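Local atomic coordinates of copper-containing nitrite reductase (PDB entry 6HBE), a protein that probably reduces nitrite to nitric oxide with electrons from a cytochrome c, working as a copper-containing homotrimer. Residues E21-L26 / H64-N69; L156-S161 / V178-R183; R201-N206 / S248-W253. All blocks are in the same frame, centred on the assembly; numbering follows the deposited sequence.

How the contacts relate
Contact 1 comes first along the chain, then contact 2, then contact 3. Contact 1 belongs to a sheet of the first cupredoxin domain, which carries a copper held by His75, Cys115, His125 and Gln130. Contacts 2 and 3 lie in one sheet of the second cupredoxin domain, where strands 154-163 and 199-208 are neighbours, so their centres are about 12 Å apart. Leu156 O and Tyr203 N, 2.8 Å apart, probably hydrogen bond. Contact 1 stands off, its centre about 23 Å from that of contact 2 and about 25 Å from that of contact 3. All sample the two beta-sandwiches common to copper nitrite reductases; none lies in the third, C-terminal cupredoxin domain of this enzyme.

Contact 1: E21-L26 / H64-N69; sequences ERHFTL and HITLRN
Glu21 and His64 meet at the start of a parallel strand pair in one sheet of the first cupredoxin beta-sandwich, where the histidine gives its NE2 hydrogen to Glu21 OE1 over 2.6 Å. The bond is nearly straight and lies in the imidazole plane, and it reaches the anti lone pair of the carboxylate, whose plane is turned 49° from the ring. His64 ND1 is bonded to Ser102 OG, so both ring nitrogens are engaged and the ring's rotation is fixed. Next on the same sheet face, a chi1 of -179° carries the His23 ring away from its own backbone N and across to the other strand. There its NE2-H meets Thr66 OG1 at 2.7 Å, close to the ring plane, while Glu100 is a second partner of that hydroxyl; threonine suits the place because one oxygen can serve two neighbours. Thr25 and Thr66 stand side by side, and a water joins Thr25 OG1 to Arg68 NH2. The opposite face is mostly apolar: Phe24 CB lies 4.2 Å from Ile65 CD1, and Leu26 packs against Leu67, whose side chain is about 6 Å from that of the copper ligand His75. Five backbone hydrogen bonds run between these faces. Beyond the pair, strand 62-69 is flanked by strand 98-104, Phe24 leans on strand 55-58 of the facing sheet, and Leu26 and Leu67 both touch Phe46 of strand 39-46.

Contact 2: L156-S161 / V178-R183; sequences LYIIQS and VMFNGR
Asn181 reaches back to strand 156-161 with both ends of its amide. With CG anti to the carbonyl carbon (chi1 -67°), the side chain copies a peptide unit: ND2 donates to Tyr157 O at 3.1 Å in the amide plane, and OD1 accepts from Ile159 N at 2.9 Å, the donor tilted 32° from the carbonyl plane. Tyr187 OH also bonds ND2. The backbone N-H of Asn181 meets Ile159 O, so one residue continues the ladder where the strand has ended. Asparagine also suits the left-handed backbone of this type I' turn, which Gly182 shares at the next position. At the first position of the turn, Phe180 turns its ring toward Ile158, and Ile158 CG2 lies 3.8 Å from Phe180 CD1. Gln160, fully extended (chi1 -175°), runs past Val178 and brings OE1 to the edge of the Phe180 ring; Ser213 binds that oxygen. Ser161 and Met179 form an antiparallel hydrogen-bonded pair, and a water ties Ser161 OG, Met179 O and Gly182 N together. Within this chain, strand 177-180 is an outermost strand of its sheet in the second cupredoxin domain, next to 154-163; Phe180 packs on strand 260-266 of the facing sheet, and Tyr157 and Ile159 touch strand 131-137.

Contact 3: R201-N206 / S248-W253; sequences RIYFLN and SWVIEW
Arg201 places CG anti to its backbone N (chi1 -166°), laying CG against Val250 CG1 at 3.7 Å, and a bend at chi3 (78°) then turns the guanidinium toward Tyr203. NE and NH2 both donate to Tyr203 OH, which lies in the guanidinium plane; that hydroxyl is also bonded to Glu137. Glu252 runs beside Arg201, but Glu252 OE2 stays 4.2 Å from Arg201 NH1, too far for a salt bridge. Tyr199 OH links the two, bonding both of those atoms; Glu145 forms a salt bridge with Arg201, and Tyr226 binds Glu252 OE1. An arginine suits this place because its aliphatic stem packs on valine while its flat end makes several bonds. Across the other face, Ile202 CB and Ile251 CB lie 4.2 Å apart. Phe204 meets Trp249 edge to edge, Phe204 CD2 to Trp249 CD1 at 4.4 Å. Four backbone hydrogen bonds join this antiparallel pair of the second cupredoxin domain, where the Leu205 side chain lies about 9 Å from a bound copper. Trp253 NE1 hydrogen-bonds Asn83 OD1 of a neighbouring subunit. Strand 248-254 lies between 199-208 and 222-227, whose Met225 touches Trp249 and Ile251, while Phe204 packs on strand 213-217 of the facing sheet.

Contact 1: E21-L26 / H64-N69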
loop_
_atom_site.group_PDB
_atom_site.type_symbol
_atom_site.label_atom_id
_atom_site.label_comp_id
_atom_site.label_asym_id
_atom_site.label_seq_id
_atom_site.Cartn_x
_atom_site.Cartn_y
_atom_site.Cartn_z
ATOM N N GLU C 21 15.599 -37.311 -13.265
ATOM C CA GLU C 21 14.890 -37.321 -11.990
ATOM C C GLU C 21 15.743 -36.560 -11.011
ATOM O O GLU C 21 16.957 -36.801 -10.917
ATOM C CB GLU C 21 14.644 -38.738 -11.507
ATOM C CG GLU C 21 13.773 -39.521 -12.483
ATOM C CD GLU C 21 13.298 -40.844 -11.920
ATOM O OE1 GLU C 21 12.637 -40.834 -10.859
ATOM O OE2 GLU C 21 13.580 -41.894 -12.542
ATOM N N ARG C 22 15.113 -35.620 -10.312
ATOM C CA ARG C 22 15.794 -34.713 -9.415
ATOM C C ARG C 22 15.122 -34.834 -8.078
ATOM O O ARG C 22 13.889 -34.863 -8.002
ATOM C CB ARG C 22 15.670 -33.274 -9.932
ATOM C CG ARG C 22 16.296 -33.015 -11.293
ATOM C CD ARG C 22 17.790 -33.341 -11.278
ATOM N NE ARG C 22 18.413 -32.781 -10.075
ATOM C CZ ARG C 22 18.713 -31.489 -9.900
ATOM N NH1 ARG C 22 18.508 -30.591 -10.873
ATOM N NH2 ARG C 22 19.256 -31.088 -8.749
ATOM N N HIS C 23 15.908 -34.861 -7.014
ATOM C CA HIS C 23 15.358 -35.045 -5.703
ATOM C C HIS C 23 15.815 -33.949 -4.756
ATOM O O HIS C 23 17.001 -33.637 -4.694
ATOM C CB HIS C 23 15.731 -36.434 -5.169
ATOM C CG HIS C 23 15.165 -36.705 -3.816
ATOM N ND1 HIS C 23 15.888 -37.293 -2.804
ATOM C CD2 HIS C 23 13.951 -36.404 -3.290
ATOM C CE1 HIS C 23 15.140 -37.362 -1.717
ATOM N NE2 HIS C 23 13.963 -36.815 -1.982
ATOM N N PHE C 24 14.859 -33.371 -4.021
ATOM C CA PHE C 24 15.110 -32.292 -3.090
ATOM C C PHE C 24 14.440 -32.568 -1.755
ATOM O O PHE C 24 13.298 -33.056 -1.716
ATOM C CB PHE C 24 14.581 -30.946 -3.650
ATOM C CG PHE C 24 15.150 -30.566 -5.002
ATOM C CD1 PHE C 24 16.431 -30.036 -5.117
ATOM C CD2 PHE C 24 14.410 -30.768 -6.159
ATOM C CE1 PHE C 24 16.947 -29.676 -6.356
ATOM C CE2 PHE C 24 14.913 -30.419 -7.407
ATOM C CZ PHE C 24 16.190 -29.872 -7.510
ATOM N N THR C 25 15.121 -32.195 -0.668
ATOM C CA THR C 25 14.601 -32.359 0.679
ATOM C C THR C 25 14.393 -30.998 1.357
ATOM O O THR C 25 15.317 -30.195 1.436
ATOM C CB THR C 25 15.498 -33.258 1.545
ATOM O OG1 THR C 25 15.650 -34.531 0.895
ATOM C CG2 THR C 25 14.842 -33.496 2.915
ATOM N N LEU C 26 13.149 -30.717 1.763
ATOM C CA LEU C 26 12.833 -29.524 2.557
ATOM C C LEU C 26 12.442 -29.887 3.985
ATOM O O LEU C 26 11.582 -30.767 4.188
ATOM C CB LEU C 26 11.700 -28.721 1.883
ATOM C CG LEU C 26 12.002 -28.185 0.482
ATOM C CD1 LEU C 26 10.771 -27.573 -0.155
ATOM C CD2 LEU C 26 13.141 -27.160 0.516
ATOM N N HIS C 64 11.111 -34.930 -7.549
ATOM C CA HIS C 64 10.688 -35.634 -6.347
ATOM C C HIS C 64 10.993 -34.701 -5.193
ATOM O O HIS C 64 12.126 -34.249 -5.077
ATOM C CB HIS C 64 11.468 -36.968 -6.124
ATOM C CG HIS C 64 11.336 -37.968 -7.236
ATOM N ND1 HIS C 64 10.186 -38.700 -7.459
ATOM C CD2 HIS C 64 12.225 -38.378 -8.177
ATOM C CE1 HIS C 64 10.360 -39.494 -8.502
ATOM N NE2 HIS C 64 11.593 -39.327 -8.949
ATOM N N ILE C 65 9.997 -34.433 -4.348
ATOM C CA ILE C 65 10.164 -33.668 -3.113
ATOM C C ILE C 65 9.998 -34.582 -1.892
ATOM O O ILE C 65 9.045 -35.374 -1.829
ATOM C CB ILE C 65 9.088 -32.541 -2.989
ATOM C CG1 ILE C 65 9.134 -31.580 -4.179
ATOM C CG2 ILE C 65 9.200 -31.827 -1.639
ATOM C CD1 ILE C 65 10.427 -30.796 -4.320
ATOM N N THR C 66 10.888 -34.445 -0.917
ATOM C CA THR C 66 10.724 -35.056 0.385
ATOM C C THR C 66 10.554 -33.915 1.350
ATOM O O THR C 66 11.427 -33.083 1.441
ATOM C CB THR C 66 11.948 -35.914 0.793
ATOM O OG1 THR C 66 12.023 -37.050 -0.075
ATOM C CG2 THR C 66 11.838 -36.399 2.212
ATOM N N LEU C 67 9.404 -33.842 2.021
ATOM C CA LEU C 67 9.158 -32.809 3.003
ATOM C C LEU C 67 9.131 -33.396 4.387
ATOM O O LEU C 67 8.324 -34.301 4.648
ATOM C CB LEU C 67 7.816 -32.145 2.686
ATOM C CG LEU C 67 7.261 -31.150 3.723
ATOM C CD1 LEU C 67 8.145 -29.910 3.804
ATOM C CD2 LEU C 67 5.830 -30.768 3.346
ATOM N N ARG C 68 9.906 -32.850 5.318
ATOM C CA ARG C 68 9.928 -33.355 6.683
ATOM C C ARG C 68 9.588 -32.232 7.635
ATOM O O ARG C 68 10.096 -31.129 7.474
ATOM C CB ARG C 68 11.316 -33.904 7.087
ATOM C CG ARG C 68 11.863 -34.980 6.178
ATOM C CD ARG C 68 13.231 -35.489 6.644
ATOM N NE ARG C 68 13.859 -36.263 5.580
ATOM C CZ ARG C 68 13.485 -37.490 5.193
ATOM N NH1 ARG C 68 12.504 -38.154 5.814
ATOM N NH2 ARG C 68 14.126 -38.085 4.182
ATOM N N ASN C 69 8.728 -32.505 8.617
ATOM C CA ASN C 69 8.405 -31.510 9.628
ATOM C C ASN C 69 9.173 -31.749 10.920
ATOM O O ASN C 69 8.848 -32.659 11.702
ATOM C CB ASN C 69 6.889 -31.451 9.881
ATOM C CG ASN C 69 6.509 -30.344 10.847
ATOM O OD1 ASN C 69 7.374 -29.665 11.415
ATOM N ND2 ASN C 69 5.206 -30.146 11.034
HETATM O O HOH W 1 15.911 -36.967 2.298
#

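Contact 2: L156-S161 / V178-R183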
loop_
_atom_site.group_PDB
_atom_site.type_symbol
_atom_site.label_atom_id
_atom_site.label_comp_id
_atom_site.label_asym_id
_atom_site.label_seq_id
_atom_site.Cartn_x
_atom_site.Cartn_y
_atom_site.Cartn_z
ATOM N N LEU C 156 22.490 -14.569 -11.667
ATOM C CA LEU C 156 22.194 -13.969 -10.380
ATOM C C LEU C 156 20.734 -14.344 -10.063
ATOM O O LEU C 156 19.848 -14.036 -10.859
ATOM C CB LEU C 156 22.325 -12.459 -10.456
ATOM C CG LEU C 156 23.684 -11.877 -10.884
ATOM C CD1 LEU C 156 23.591 -10.366 -10.895
ATOM C CD2 LEU C 156 24.801 -12.310 -9.941
ATOM N N TYR C 157 20.525 -15.014 -8.934
ATOM C CA TYR C 157 19.190 -15.425 -8.458
ATOM C C TYR C 157 18.839 -14.585 -7.231
ATOM O O TYR C 157 19.574 -14.608 -6.210
ATOM C CB TYR C 157 19.172 -16.915 -8.145
ATOM C CG TYR C 157 19.515 -17.861 -9.307
ATOM C CD1 TYR C 157 20.837 -18.265 -9.534
ATOM C CD2 TYR C 157 18.536 -18.435 -10.082
ATOM C CE1 TYR C 157 21.170 -19.170 -10.532
ATOM C CE2 TYR C 157 18.851 -19.352 -11.076
ATOM C CZ TYR C 157 20.193 -19.709 -11.302
ATOM O OH TYR C 157 20.549 -20.606 -12.293
ATOM N N ILE C 158 17.735 -13.827 -7.327
ATOM C CA ILE C 158 17.377 -12.832 -6.301
ATOM C C ILE C 158 15.904 -12.970 -5.838
ATOM O O ILE C 158 15.001 -12.913 -6.667
ATOM C CB ILE C 158 17.531 -11.387 -6.877
ATOM C CG1 ILE C 158 18.959 -11.116 -7.398
ATOM C CG2 ILE C 158 17.161 -10.338 -5.819
ATOM C CD1 ILE C 158 19.965 -10.866 -6.300
ATOM N N ILE C 159 15.683 -13.075 -4.529
ATOM C CA ILE C 159 14.341 -12.932 -3.932
ATOM C C ILE C 159 14.279 -11.621 -3.187
ATOM O O ILE C 159 15.219 -11.297 -2.452
ATOM C CB ILE C 159 13.995 -14.098 -2.976
ATOM C CG1 ILE C 159 13.568 -15.320 -3.804
ATOM C CG2 ILE C 159 12.909 -13.721 -1.978
ATOM C CD1 ILE C 159 13.435 -16.624 -3.023
ATOM N N GLN C 160 13.188 -10.885 -3.404
ATOM C CA GLN C 160 12.788 -9.783 -2.551
ATOM C C GLN C 160 11.734 -10.231 -1.556
ATOM O O GLN C 160 10.751 -10.834 -1.958
ATOM C CB GLN C 160 12.254 -8.600 -3.391
ATOM C CG GLN C 160 11.944 -7.370 -2.534
ATOM C CD GLN C 160 11.457 -6.172 -3.355
ATOM O OE1 GLN C 160 12.050 -5.798 -4.389
ATOM N NE2 GLN C 160 10.347 -5.578 -2.912
ATOM N N SER C 161 11.881 -9.857 -0.283
ATOM C CA SER C 161 10.916 -10.265 0.751
ATOM C C SER C 161 10.879 -9.250 1.889
ATOM O O SER C 161 11.817 -8.464 2.067
ATOM C CB SER C 161 11.247 -11.669 1.302
ATOM O OG SER C 161 12.454 -11.682 2.062
ATOM N N VAL C 178 12.659 -4.585 4.234
ATOM C CA VAL C 178 12.491 -5.189 2.892
ATOM C C VAL C 178 13.882 -5.466 2.325
ATOM O O VAL C 178 14.764 -4.609 2.421
ATOM C CB VAL C 178 11.661 -4.296 1.958
ATOM C CG1 VAL C 178 11.333 -5.057 0.668
ATOM C CG2 VAL C 178 10.363 -3.865 2.632
ATOM N N MET C 179 14.097 -6.648 1.772
ATOM C CA MET C 179 15.497 -7.144 1.535
ATOM C C MET C 179 15.649 -8.088 0.361
ATOM O O MET C 179 14.678 -8.755 -0.020
ATOM C CB MET C 179 16.077 -7.801 2.817
ATOM C CG MET C 179 15.379 -9.037 3.339
ATOM S SD MET C 179 15.705 -9.376 5.116
ATOM C CE MET C 179 14.488 -8.277 5.801
ATOM N N PHE C 180 16.870 -8.125 -0.210
ATOM C CA PHE C 180 17.224 -9.105 -1.261
ATOM C C PHE C 180 17.975 -10.264 -0.555
ATOM O O PHE C 180 18.934 -10.041 0.220
ATOM C CB PHE C 180 18.134 -8.519 -2.364
ATOM C CG PHE C 180 17.545 -7.366 -3.158
ATOM C CD1 PHE C 180 16.204 -7.365 -3.596
ATOM C CD2 PHE C 180 18.344 -6.280 -3.526
ATOM C CE1 PHE C 180 15.694 -6.307 -4.349
ATOM C CE2 PHE C 180 17.829 -5.229 -4.275
ATOM C CZ PHE C 180 16.500 -5.234 -4.674
ATOM N N ASN C 181 17.556 -11.490 -0.839
ATOM C CA ASN C 181 18.164 -12.702 -0.255
ATOM C C ASN C 181 18.400 -12.658 1.284
ATOM O O ASN C 181 19.444 -13.059 1.795
ATOM C CB ASN C 181 19.415 -13.046 -1.069
ATOM C CG ASN C 181 19.055 -13.479 -2.477
ATOM O OD1 ASN C 181 17.888 -13.792 -2.747
ATOM N ND2 ASN C 181 20.027 -13.485 -3.385
ATOM N N GLY C 182 17.399 -12.166 2.010
ATOM C CA GLY C 182 17.313 -12.361 3.482
ATOM C C GLY C 182 18.127 -11.487 4.405
ATOM O O GLY C 182 18.195 -11.764 5.601
ATOM N N ARG C 183 18.746 -10.425 3.898
ATOM C CA ARG C 183 19.545 -9.535 4.755
ATOM C C ARG C 183 19.588 -8.105 4.178
ATOM O O ARG C 183 19.850 -7.923 2.994
ATOM C CB ARG C 183 20.956 -10.107 4.901
ATOM C CG ARG C 183 21.835 -9.403 5.933
ATOM C CD ARG C 183 23.129 -10.203 6.136
ATOM N NE ARG C 183 24.192 -9.506 6.867
ATOM C CZ ARG C 183 24.434 -9.601 8.180
ATOM N NH1 ARG C 183 23.660 -10.334 8.989
ATOM N NH2 ARG C 183 25.463 -8.941 8.705
HETATM O O HOH W 2 14.851 -11.786 0.771
#

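Contact 3: R201-N206 / S248-W253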
loop_
_atom_site.group_PDB
_atom_site.type_symbol
_atom_site.label_atom_id
_atom_site.label_comp_id
_atom_site.label_asym_id
_atom_site.label_seq_id
_atom_site.Cartn_x
_atom_site.Cartn_y
_atom_site.Cartn_z
ATOM N N ARG C 201 22.413 -12.884 -16.648
ATOM C CA ARG C 201 20.998 -13.322 -16.609
ATOM C C ARG C 201 20.514 -13.325 -15.141
ATOM O O ARG C 201 21.118 -13.968 -14.288
ATOM C CB ARG C 201 20.774 -14.671 -17.311
ATOM C CG ARG C 201 19.291 -14.997 -17.600
ATOM C CD ARG C 201 19.138 -15.866 -18.847
ATOM N NE ARG C 201 19.455 -17.270 -18.586
ATOM C CZ ARG C 201 20.077 -18.123 -19.423
ATOM N NH1 ARG C 201 20.519 -17.759 -20.626
ATOM N NH2 ARG C 201 20.247 -19.379 -19.028
ATOM N N ILE C 202 19.435 -12.572 -14.867
ATOM C CA ILE C 202 18.928 -12.335 -13.505
ATOM C C ILE C 202 17.601 -13.107 -13.410
ATOM O O ILE C 202 16.754 -13.010 -14.305
ATOM C CB ILE C 202 18.719 -10.825 -13.221
ATOM C CG1 ILE C 202 20.048 -10.056 -13.383
ATOM C CG2 ILE C 202 18.154 -10.589 -11.811
ATOM C CD1 ILE C 202 19.881 -8.557 -13.521
ATOM N N TYR C 203 17.455 -13.894 -12.363
ATOM C CA TYR C 203 16.227 -14.643 -12.067
ATOM C C TYR C 203 15.652 -13.955 -10.821
ATOM O O TYR C 203 16.226 -14.079 -9.731
ATOM C CB TYR C 203 16.560 -16.113 -11.800
ATOM C CG TYR C 203 17.184 -16.876 -12.979
ATOM C CD1 TYR C 203 18.545 -16.732 -13.299
ATOM C CD2 TYR C 203 16.428 -17.764 -13.734
ATOM C CE1 TYR C 203 19.120 -17.438 -14.355
ATOM C CE2 TYR C 203 16.985 -18.478 -14.805
ATOM C CZ TYR C 203 18.336 -18.297 -15.117
ATOM O OH TYR C 203 18.924 -18.993 -16.158
ATOM N N PHE C 204 14.538 -13.230 -10.987
ATOM C CA PHE C 204 13.977 -12.377 -9.911
ATOM C C PHE C 204 12.589 -12.849 -9.496
ATOM O O PHE C 204 11.717 -12.991 -10.357
ATOM C CB PHE C 204 13.885 -10.927 -10.394
ATOM C CG PHE C 204 13.227 -9.987 -9.393
ATOM C CD1 PHE C 204 13.763 -9.832 -8.137
ATOM C CD2 PHE C 204 12.121 -9.225 -9.743
ATOM C CE1 PHE C 204 13.189 -8.983 -7.212
ATOM C CE2 PHE C 204 11.562 -8.333 -8.825
ATOM C CZ PHE C 204 12.087 -8.245 -7.549
ATOM N N LEU C 205 12.375 -13.045 -8.185
ATOM C CA LEU C 205 11.062 -13.381 -7.642
ATOM C C LEU C 205 10.763 -12.428 -6.504
ATOM O O LEU C 205 11.532 -12.343 -5.539
ATOM C CB LEU C 205 11.045 -14.838 -7.134
ATOM C CG LEU C 205 9.835 -15.327 -6.310
ATOM C CD1 LEU C 205 8.573 -15.324 -7.115
ATOM C CD2 LEU C 205 10.046 -16.702 -5.709
ATOM N N ASN C 206 9.631 -11.727 -6.595
ATOM C CA ASN C 206 9.138 -10.904 -5.452
ATOM C C ASN C 206 8.186 -11.792 -4.669
ATOM O O ASN C 206 7.074 -12.059 -5.154
ATOM C CB ASN C 206 8.382 -9.621 -5.903
ATOM C CG ASN C 206 7.885 -8.782 -4.737
ATOM O OD1 ASN C 206 8.303 -8.973 -3.575
ATOM N ND2 ASN C 206 6.949 -7.844 -5.023
ATOM N N SER C 248 7.306 -12.949 -11.017
ATOM C CA SER C 248 8.735 -13.189 -11.301
ATOM C C SER C 248 9.098 -12.745 -12.710
ATOM O O SER C 248 8.205 -12.553 -13.544
ATOM C CB SER C 248 9.073 -14.682 -11.171
ATOM O OG SER C 248 8.447 -15.446 -12.244
ATOM N N TRP C 249 10.406 -12.575 -12.937
ATOM C CA TRP C 249 10.985 -12.234 -14.227
ATOM C C TRP C 249 12.305 -12.965 -14.444
ATOM O O TRP C 249 13.022 -13.209 -13.479
ATOM C CB TRP C 249 11.278 -10.716 -14.322
ATOM C CG TRP C 249 10.073 -9.812 -14.355
ATOM C CD1 TRP C 249 9.445 -9.229 -13.257
ATOM C CD2 TRP C 249 9.358 -9.368 -15.507
ATOM N NE1 TRP C 249 8.393 -8.467 -13.677
ATOM C CE2 TRP C 249 8.309 -8.523 -15.049
ATOM C CE3 TRP C 249 9.511 -9.567 -16.891
ATOM C CZ2 TRP C 249 7.421 -7.867 -15.929
ATOM C CZ3 TRP C 249 8.599 -8.932 -17.777
ATOM C CH2 TRP C 249 7.558 -8.112 -17.282
ATOM N N VAL C 250 12.615 -13.307 -15.707
ATOM C CA VAL C 250 14.029 -13.488 -16.148
ATOM C C VAL C 250 14.450 -12.257 -16.983
ATOM O O VAL C 250 13.688 -11.784 -17.820
ATOM C CB VAL C 250 14.225 -14.803 -16.942
ATOM C CG1 VAL C 250 15.612 -14.899 -17.551
ATOM C CG2 VAL C 250 14.004 -15.989 -16.018
ATOM N N ILE C 251 15.628 -11.705 -16.695
ATOM C CA ILE C 251 16.125 -10.485 -17.340
ATOM C C ILE C 251 17.521 -10.800 -17.952
ATOM O O ILE C 251 18.367 -11.386 -17.283
ATOM C CB ILE C 251 16.229 -9.363 -16.285
ATOM C CG1 ILE C 251 14.819 -8.973 -15.775
ATOM C CG2 ILE C 251 16.981 -8.142 -16.806
ATOM C CD1 ILE C 251 14.860 -8.287 -14.410
ATOM N N GLU C 252 17.725 -10.419 -19.214
ATOM C CA GLU C 252 19.030 -10.476 -19.889
ATOM C C GLU C 252 19.539 -9.044 -20.140
ATOM O O GLU C 252 18.803 -8.221 -20.685
ATOM C CB GLU C 252 18.873 -11.222 -21.224
ATOM C CG GLU C 252 18.477 -12.677 -21.086
ATOM C CD GLU C 252 18.379 -13.380 -22.445
ATOM O OE1 GLU C 252 17.611 -12.938 -23.305
ATOM O OE2 GLU C 252 19.088 -14.380 -22.650
ATOM N N TRP C 253 20.773 -8.751 -19.726
ATOM C CA TRP C 253 21.367 -7.437 -19.849
ATOM C C TRP C 253 22.890 -7.601 -19.949
ATOM O O TRP C 253 23.478 -8.398 -19.218
ATOM C CB TRP C 253 20.990 -6.567 -18.600
ATOM C CG TRP C 253 21.640 -5.183 -18.490
ATOM C CD1 TRP C 253 21.466 -4.115 -19.329
ATOM C CD2 TRP C 253 22.494 -4.718 -17.433
ATOM N NE1 TRP C 253 22.212 -3.041 -18.895
ATOM C CE2 TRP C 253 22.855 -3.389 -17.740
ATOM C CE3 TRP C 253 23.062 -5.326 -16.310
ATOM C CZ2 TRP C 253 23.696 -2.631 -16.916
ATOM C CZ3 TRP C 253 23.896 -4.571 -15.494
ATOM C CH2 TRP C 253 24.216 -3.245 -15.813
#